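Side-chain contacts in secretin XcpQ (Pseudomonas aeruginosa, PDB 4E9J), which forms the outer-membrane channel of the type II secretion system, through which proteins such as elastase are exported: residues A[44-49]-A[68-73]; A[82-87]-A[91-96]. All coordinates share one frame; numbering follows the deposited sequence.

Contact 1 (A[44-49]-A[68-73])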
loop_
_atom_site.group_PDB
_atom_site.type_symbol
_atom_site.label_atom_id
_atom_site.label_comp_id
_atom_site.label_asym_id
_atom_site.label_seq_id
_atom_site.Cartn_x
_atom_site.Cartn_y
_atom_site.Cartn_z
ATOM N N GLU A 44 -18.007 -20.758 9.313
ATOM C CA GLU A 44 -16.903 -20.503 10.228
ATOM C C GLU A 44 -17.509 -19.984 11.528
ATOM O O GLU A 44 -18.402 -19.143 11.489
ATOM C CB GLU A 44 -15.927 -19.458 9.623
ATOM N N THR A 45 -17.066 -20.514 12.664
ATOM C CA THR A 45 -17.531 -20.088 13.980
ATOM C C THR A 45 -16.466 -19.147 14.585
ATOM O O THR A 45 -15.278 -19.477 14.575
ATOM C CB THR A 45 -17.771 -21.310 14.870
ATOM O OG1 THR A 45 -18.585 -22.250 14.163
ATOM C CG2 THR A 45 -18.435 -20.946 16.186
ATOM N N PHE A 46 -16.894 -17.992 15.101
ATOM C CA PHE A 46 -16.007 -17.009 15.712
ATOM C C PHE A 46 -16.410 -16.764 17.178
ATOM O O PHE A 46 -17.593 -16.732 17.477
ATOM C CB PHE A 46 -16.116 -15.662 14.995
ATOM C CG PHE A 46 -15.859 -15.699 13.509
ATOM C CD1 PHE A 46 -14.574 -15.890 13.009
ATOM C CD2 PHE A 46 -16.896 -15.553 12.611
ATOM C CE1 PHE A 46 -14.347 -15.928 11.625
ATOM C CE2 PHE A 46 -16.666 -15.588 11.238
ATOM C CZ PHE A 46 -15.403 -15.808 10.751
ATOM N N VAL A 47 -15.454 -16.506 18.067
ATOM C CA VAL A 47 -15.737 -16.020 19.429
ATOM C C VAL A 47 -15.441 -14.529 19.316
ATOM O O VAL A 47 -14.381 -14.170 18.830
ATOM C CB VAL A 47 -14.906 -16.687 20.551
ATOM C CG1 VAL A 47 -15.156 -15.993 21.885
ATOM C CG2 VAL A 47 -15.247 -18.161 20.660
ATOM N N VAL A 48 -16.377 -13.667 19.672
ATOM C CA VAL A 48 -16.200 -12.229 19.527
ATOM C C VAL A 48 -15.767 -11.644 20.866
ATOM O O VAL A 48 -16.546 -11.723 21.810
ATOM C CB VAL A 48 -17.513 -11.611 19.000
ATOM C CG1 VAL A 48 -17.421 -10.105 18.926
ATOM C CG2 VAL A 48 -17.853 -12.188 17.635
ATOM N N ASP A 49 -14.525 -11.066 20.960
ATOM C CA ASP A 49 -14.017 -10.478 22.209
ATOM C C ASP A 49 -15.051 -9.473 22.761
ATOM O O ASP A 49 -15.630 -8.716 21.970
ATOM C CB ASP A 49 -12.665 -9.787 21.952
ATOM C CG ASP A 49 -12.020 -9.154 23.164
ATOM O OD1 ASP A 49 -12.353 -8.009 23.473
ATOM O OD2 ASP A 49 -11.128 -9.776 23.748
ATOM N N GLU A 68 -14.894 -14.624 -1.816
ATOM C CA GLU A 68 -15.004 -13.168 -1.902
ATOM C C GLU A 68 -15.822 -12.583 -0.740
ATOM O O GLU A 68 -15.512 -11.474 -0.296
ATOM C CB GLU A 68 -15.499 -12.689 -3.270
ATOM C CG GLU A 68 -14.601 -13.121 -4.422
ATOM C CD GLU A 68 -15.247 -13.201 -5.794
ATOM O OE1 GLU A 68 -16.497 -13.177 -5.880
ATOM O OE2 GLU A 68 -14.495 -13.294 -6.792
ATOM N N VAL A 69 -16.806 -13.324 -0.204
ATOM C CA VAL A 69 -17.572 -12.891 0.981
ATOM C C VAL A 69 -16.608 -12.834 2.180
ATOM O O VAL A 69 -16.686 -11.914 2.996
ATOM C CB VAL A 69 -18.789 -13.820 1.260
ATOM C CG1 VAL A 69 -19.384 -13.579 2.659
ATOM C CG2 VAL A 69 -19.859 -13.653 0.176
ATOM N N TYR A 70 -15.692 -13.813 2.274
ATOM C CA TYR A 70 -14.703 -13.840 3.339
ATOM C C TYR A 70 -13.731 -12.650 3.215
ATOM O O TYR A 70 -13.410 -12.033 4.228
ATOM C CB TYR A 70 -13.952 -15.173 3.361
ATOM C CG TYR A 70 -13.202 -15.365 4.661
ATOM C CD1 TYR A 70 -13.870 -15.718 5.832
ATOM C CD2 TYR A 70 -11.840 -15.105 4.746
ATOM C CE1 TYR A 70 -13.189 -15.863 7.045
ATOM C CE2 TYR A 70 -11.148 -15.259 5.949
ATOM C CZ TYR A 70 -11.833 -15.621 7.102
ATOM O OH TYR A 70 -11.190 -15.757 8.312
ATOM N N GLN A 71 -13.323 -12.280 1.982
ATOM C CA GLN A 71 -12.471 -11.095 1.777
ATOM C C GLN A 71 -13.219 -9.823 2.241
ATOM O O GLN A 71 -12.634 -8.964 2.908
ATOM C CB GLN A 71 -12.064 -10.925 0.295
ATOM C CG GLN A 71 -11.065 -11.949 -0.226
ATOM C CD GLN A 71 -10.842 -11.722 -1.708
ATOM O OE1 GLN A 71 -10.361 -10.660 -2.131
ATOM N NE2 GLN A 71 -11.233 -12.678 -2.542
ATOM N N LEU A 72 -14.517 -9.710 1.904
ATOM C CA LEU A 72 -15.336 -8.576 2.324
ATOM C C LEU A 72 -15.418 -8.521 3.875
ATOM O O LEU A 72 -15.273 -7.451 4.458
ATOM C CB LEU A 72 -16.717 -8.653 1.684
ATOM C CG LEU A 72 -17.770 -7.660 2.171
ATOM C CD1 LEU A 72 -17.329 -6.233 1.893
ATOM C CD2 LEU A 72 -19.117 -7.944 1.513
ATOM N N PHE A 73 -15.596 -9.672 4.523
ATOM C CA PHE A 73 -15.590 -9.784 5.994
ATOM C C PHE A 73 -14.298 -9.220 6.585
ATOM O O PHE A 73 -14.354 -8.423 7.510
ATOM C CB PHE A 73 -15.773 -11.252 6.416
ATOM C CG PHE A 73 -15.372 -11.594 7.832
ATOM C CD1 PHE A 73 -16.115 -11.134 8.912
ATOM C CD2 PHE A 73 -14.316 -12.453 8.081
ATOM C CE1 PHE A 73 -15.801 -11.526 10.220
ATOM C CE2 PHE A 73 -13.986 -12.821 9.391
ATOM C CZ PHE A 73 -14.719 -12.334 10.454
#
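Phe46 is the residue of 44-49 that reaches the helix, meeting Phe73 with a ring face and Tyr70 with a ring edge. Two residues earlier, Glu44 lies where the chain is still a loop; its backbone O accepts a hydrogen bond from Ser39 OG of helix 31-42, which ties the approach to the strand to that helix. At Phe46 the CA-CB-CG path turns away from the carbonyl carbon (chi1 -56°), which carries the ring out toward the helix, and its outer end, CZ, comes within 3.6 Å of Phe73 CZ. The two side chains arrive from opposite directions, their planes 29° apart and slid so far that the rings, with centroids 4.8 Å apart, barely overlap. Both residues belong to the N0 domain of the periplasmic part of the secretin, where helix 66-79 packs against a small mixed sheet edged by strand 46-48. Flat, apolar phenylalanine suits this interface, since it can span from strand to helix and needs no polar partner. Tyr70, one turn earlier on the helix, adds an edge: its CE1 lies 4.3 Å from Phe46 CZ, near the plane of the Phe46 ring.

Contact 2 (A[82-87]-A[91-96])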
loop_
_atom_site.group_PDB
_atom_site.type_symbol
_atom_site.label_atom_id
_atom_site.label_comp_id
_atom_site.label_asym_id
_atom_site.label_seq_id
_atom_site.Cartn_x
_atom_site.Cartn_y
_atom_site.Cartn_z
ATOM N N PHE A 82 -10.531 -4.279 13.869
ATOM C CA PHE A 82 -10.545 -5.634 14.406
ATOM C C PHE A 82 -9.733 -6.579 13.531
ATOM O O PHE A 82 -9.556 -6.312 12.344
ATOM C CB PHE A 82 -11.992 -6.144 14.557
ATOM C CG PHE A 82 -12.848 -5.196 15.367
ATOM C CD1 PHE A 82 -12.568 -4.954 16.700
ATOM C CD2 PHE A 82 -13.866 -4.468 14.768
ATOM C CE1 PHE A 82 -13.296 -4.008 17.426
ATOM C CE2 PHE A 82 -14.600 -3.532 15.495
ATOM C CZ PHE A 82 -14.307 -3.304 16.821
ATOM N N THR A 83 -9.327 -7.722 14.094
ATOM C CA THR A 83 -8.607 -8.774 13.400
ATOM C C THR A 83 -9.008 -10.147 13.946
ATOM O O THR A 83 -9.455 -10.235 15.092
ATOM C CB THR A 83 -7.077 -8.500 13.503
ATOM O OG1 THR A 83 -6.369 -9.439 12.707
ATOM C CG2 THR A 83 -6.567 -8.542 14.909
ATOM N N VAL A 84 -8.837 -11.206 13.137
ATOM C CA VAL A 84 -9.155 -12.575 13.518
ATOM C C VAL A 84 -7.867 -13.280 13.935
ATOM O O VAL A 84 -6.899 -13.292 13.174
ATOM C CB VAL A 84 -9.882 -13.352 12.388
ATOM C CG1 VAL A 84 -10.395 -14.703 12.899
ATOM C CG2 VAL A 84 -11.016 -12.518 11.796
ATOM N N VAL A 85 -7.861 -13.873 15.146
ATOM C CA VAL A 85 -6.702 -14.569 15.711
ATOM C C VAL A 85 -7.128 -15.956 16.147
ATOM O O VAL A 85 -8.321 -16.199 16.273
ATOM C CB VAL A 85 -6.088 -13.773 16.912
ATOM C CG1 VAL A 85 -5.691 -12.356 16.496
ATOM C CG2 VAL A 85 -7.023 -13.752 18.140
ATOM N N ALA A 86 -6.159 -16.852 16.407
ATOM C CA ALA A 86 -6.417 -18.192 16.938
ATOM C C ALA A 86 -6.093 -18.146 18.449
ATOM O O ALA A 86 -4.960 -17.866 18.822
ATOM C CB ALA A 86 -5.550 -19.223 16.224
ATOM N N GLN A 87 -7.086 -18.336 19.315
ATOM C CA GLN A 87 -6.868 -18.260 20.772
ATOM C C GLN A 87 -7.752 -19.307 21.478
ATOM O O GLN A 87 -8.979 -19.234 21.394
ATOM C CB GLN A 87 -7.194 -16.826 21.273
ATOM C CG GLN A 87 -6.647 -16.488 22.661
ATOM C CD GLN A 87 -7.241 -15.217 23.236
ATOM O OE1 GLN A 87 -7.228 -14.141 22.613
ATOM N NE2 GLN A 87 -7.751 -15.290 24.462
ATOM N N ALA A 91 -11.352 -19.541 16.607
ATOM C CA ALA A 91 -11.132 -18.257 15.936
ATOM C C ALA A 91 -11.743 -17.131 16.775
ATOM O O ALA A 91 -12.910 -17.194 17.155
ATOM C CB ALA A 91 -11.759 -18.270 14.559
ATOM N N ARG A 92 -10.952 -16.101 17.057
ATOM C CA ARG A 92 -11.383 -14.976 17.864
ATOM C C ARG A 92 -11.173 -13.677 17.121
ATOM O O ARG A 92 -10.106 -13.438 16.561
ATOM C CB ARG A 92 -10.632 -14.960 19.194
ATOM C CG ARG A 92 -11.312 -14.140 20.282
ATOM C CD ARG A 92 -10.538 -14.208 21.595
ATOM N NE ARG A 92 -11.443 -14.342 22.748
ATOM C CZ ARG A 92 -11.671 -13.425 23.688
ATOM N NH1 ARG A 92 -11.036 -12.257 23.661
ATOM N NH2 ARG A 92 -12.520 -13.677 24.675
ATOM N N ILE A 93 -12.196 -12.840 17.141
ATOM C CA ILE A 93 -12.212 -11.500 16.555
ATOM C C ILE A 93 -11.846 -10.597 17.733
ATOM O O ILE A 93 -12.493 -10.664 18.789
ATOM C CB ILE A 93 -13.580 -11.170 15.911
ATOM C CG1 ILE A 93 -13.906 -12.221 14.777
ATOM C CG2 ILE A 93 -13.622 -9.738 15.362
ATOM C CD1 ILE A 93 -15.263 -12.058 14.173
ATOM N N VAL A 94 -10.777 -9.786 17.567
ATOM C CA VAL A 94 -10.209 -8.958 18.633
ATOM C C VAL A 94 -9.864 -7.535 18.171
ATOM O O VAL A 94 -9.472 -7.357 17.022
ATOM C CB VAL A 94 -8.934 -9.626 19.205
ATOM C CG1 VAL A 94 -9.276 -10.796 20.100
ATOM C CG2 VAL A 94 -7.971 -10.065 18.097
ATOM N N PRO A 95 -9.881 -6.515 19.064
ATOM C CA PRO A 95 -9.430 -5.179 18.634
ATOM C C PRO A 95 -7.940 -5.183 18.297
ATOM O O PRO A 95 -7.151 -5.879 18.946
ATOM C CB PRO A 95 -9.785 -4.262 19.813
ATOM C CG PRO A 95 -10.549 -5.096 20.770
ATOM C CD PRO A 95 -10.243 -6.522 20.494
ATOM N N ASN A 96 -7.596 -4.507 17.199
ATOM C CA ASN A 96 -6.228 -4.404 16.726
ATOM C C ASN A 96 -5.590 -3.185 17.395
ATOM O O ASN A 96 -6.298 -2.270 17.815
ATOM C CB ASN A 96 -6.191 -4.258 15.194
ATOM C CG ASN A 96 -4.900 -4.756 14.581
ATOM O OD1 ASN A 96 -3.817 -4.625 15.164
ATOM N ND2 ASN A 96 -4.975 -5.316 13.376
#
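Strands 82-86 and 91-95 run antiparallel as the two arms of a beta hairpin, joined by four backbone hydrogen bonds in two reciprocal pairs, Thr83 with Val94 and Val85 with Arg92. The second pair is short, 2.7 Å both from Val85 N to Arg92 O and from Arg92 N to Val85 O. On the face of Val84, Ala86, Ala91 and Ile93, Val84 CG2 lies 4.2 Å from Ile93 CG1, while its other methyl, CG1, reaches the small Ala91 CB. Apolar residues suit this helix-packed side, and beta-branched Val84 and Ile93 suit an extended strand. At the open end of the hairpin Phe82 and Pro95 diverge; Phe82 CB still touches Ile93 CG2, and its ring edge meets the Pro95 backbone, CD1 to CA 3.7 Å. Pro95, lacking an N-H, fits a non-hydrogen-bonded position.

The face bearing Thr83, Val85, Arg92 and Val94 is more mixed. Val85 CG1 meets Val94 CG2 at 3.6 Å, the two side chains crossing at about a right angle, and beta-branched Thr83 offers its methyl, CG2, to the same Val94 methyl. Near the turn, the Gln87 amide rests on the aliphatic part of Arg92, OE1 3.5 Å from CD, and NE2 lies loosely over the rim of one guanidinium face, 4.0 Å above its plane. No hydrogen bond joins these side chains; the long arginine reaches Asp49 in a salt bridge.

In the domain, Phe73 of helix 66-79 covers Val84 and Ile93, while Ile93 also touches Ile35 of helix 31-42. Backbone hydrogen bonds link Ala86 to the second subunit, where Val85 and Val94 pack on Val94 and Val85 of that subunit. Strand 46-48 pairs in parallel with 91-95.

Contacts 1 and 2 belong to the N0 domain and share one three-stranded sheet, in which strand 91-95 lies between 46-48 and 82-86. Contact 1 is small and wholly apolar, made by aromatic side chains bridging strand and helix; contact 2 is five times larger and rests on backbone hydrogen bonds within the sheet. Both are partly buried: contact 1 has buried Phe73 and no exposed residue among those that touch, whereas contact 2 runs from buried Val85, Ile93 and Val94 to exposed Asn96. Its helix-facing side is apolar; the other carries polar groups and meets the second subunit. Helix 66-79 backs both contacts, and a probable hydrogen bond from Val47 N to Ala91 O ties them directly.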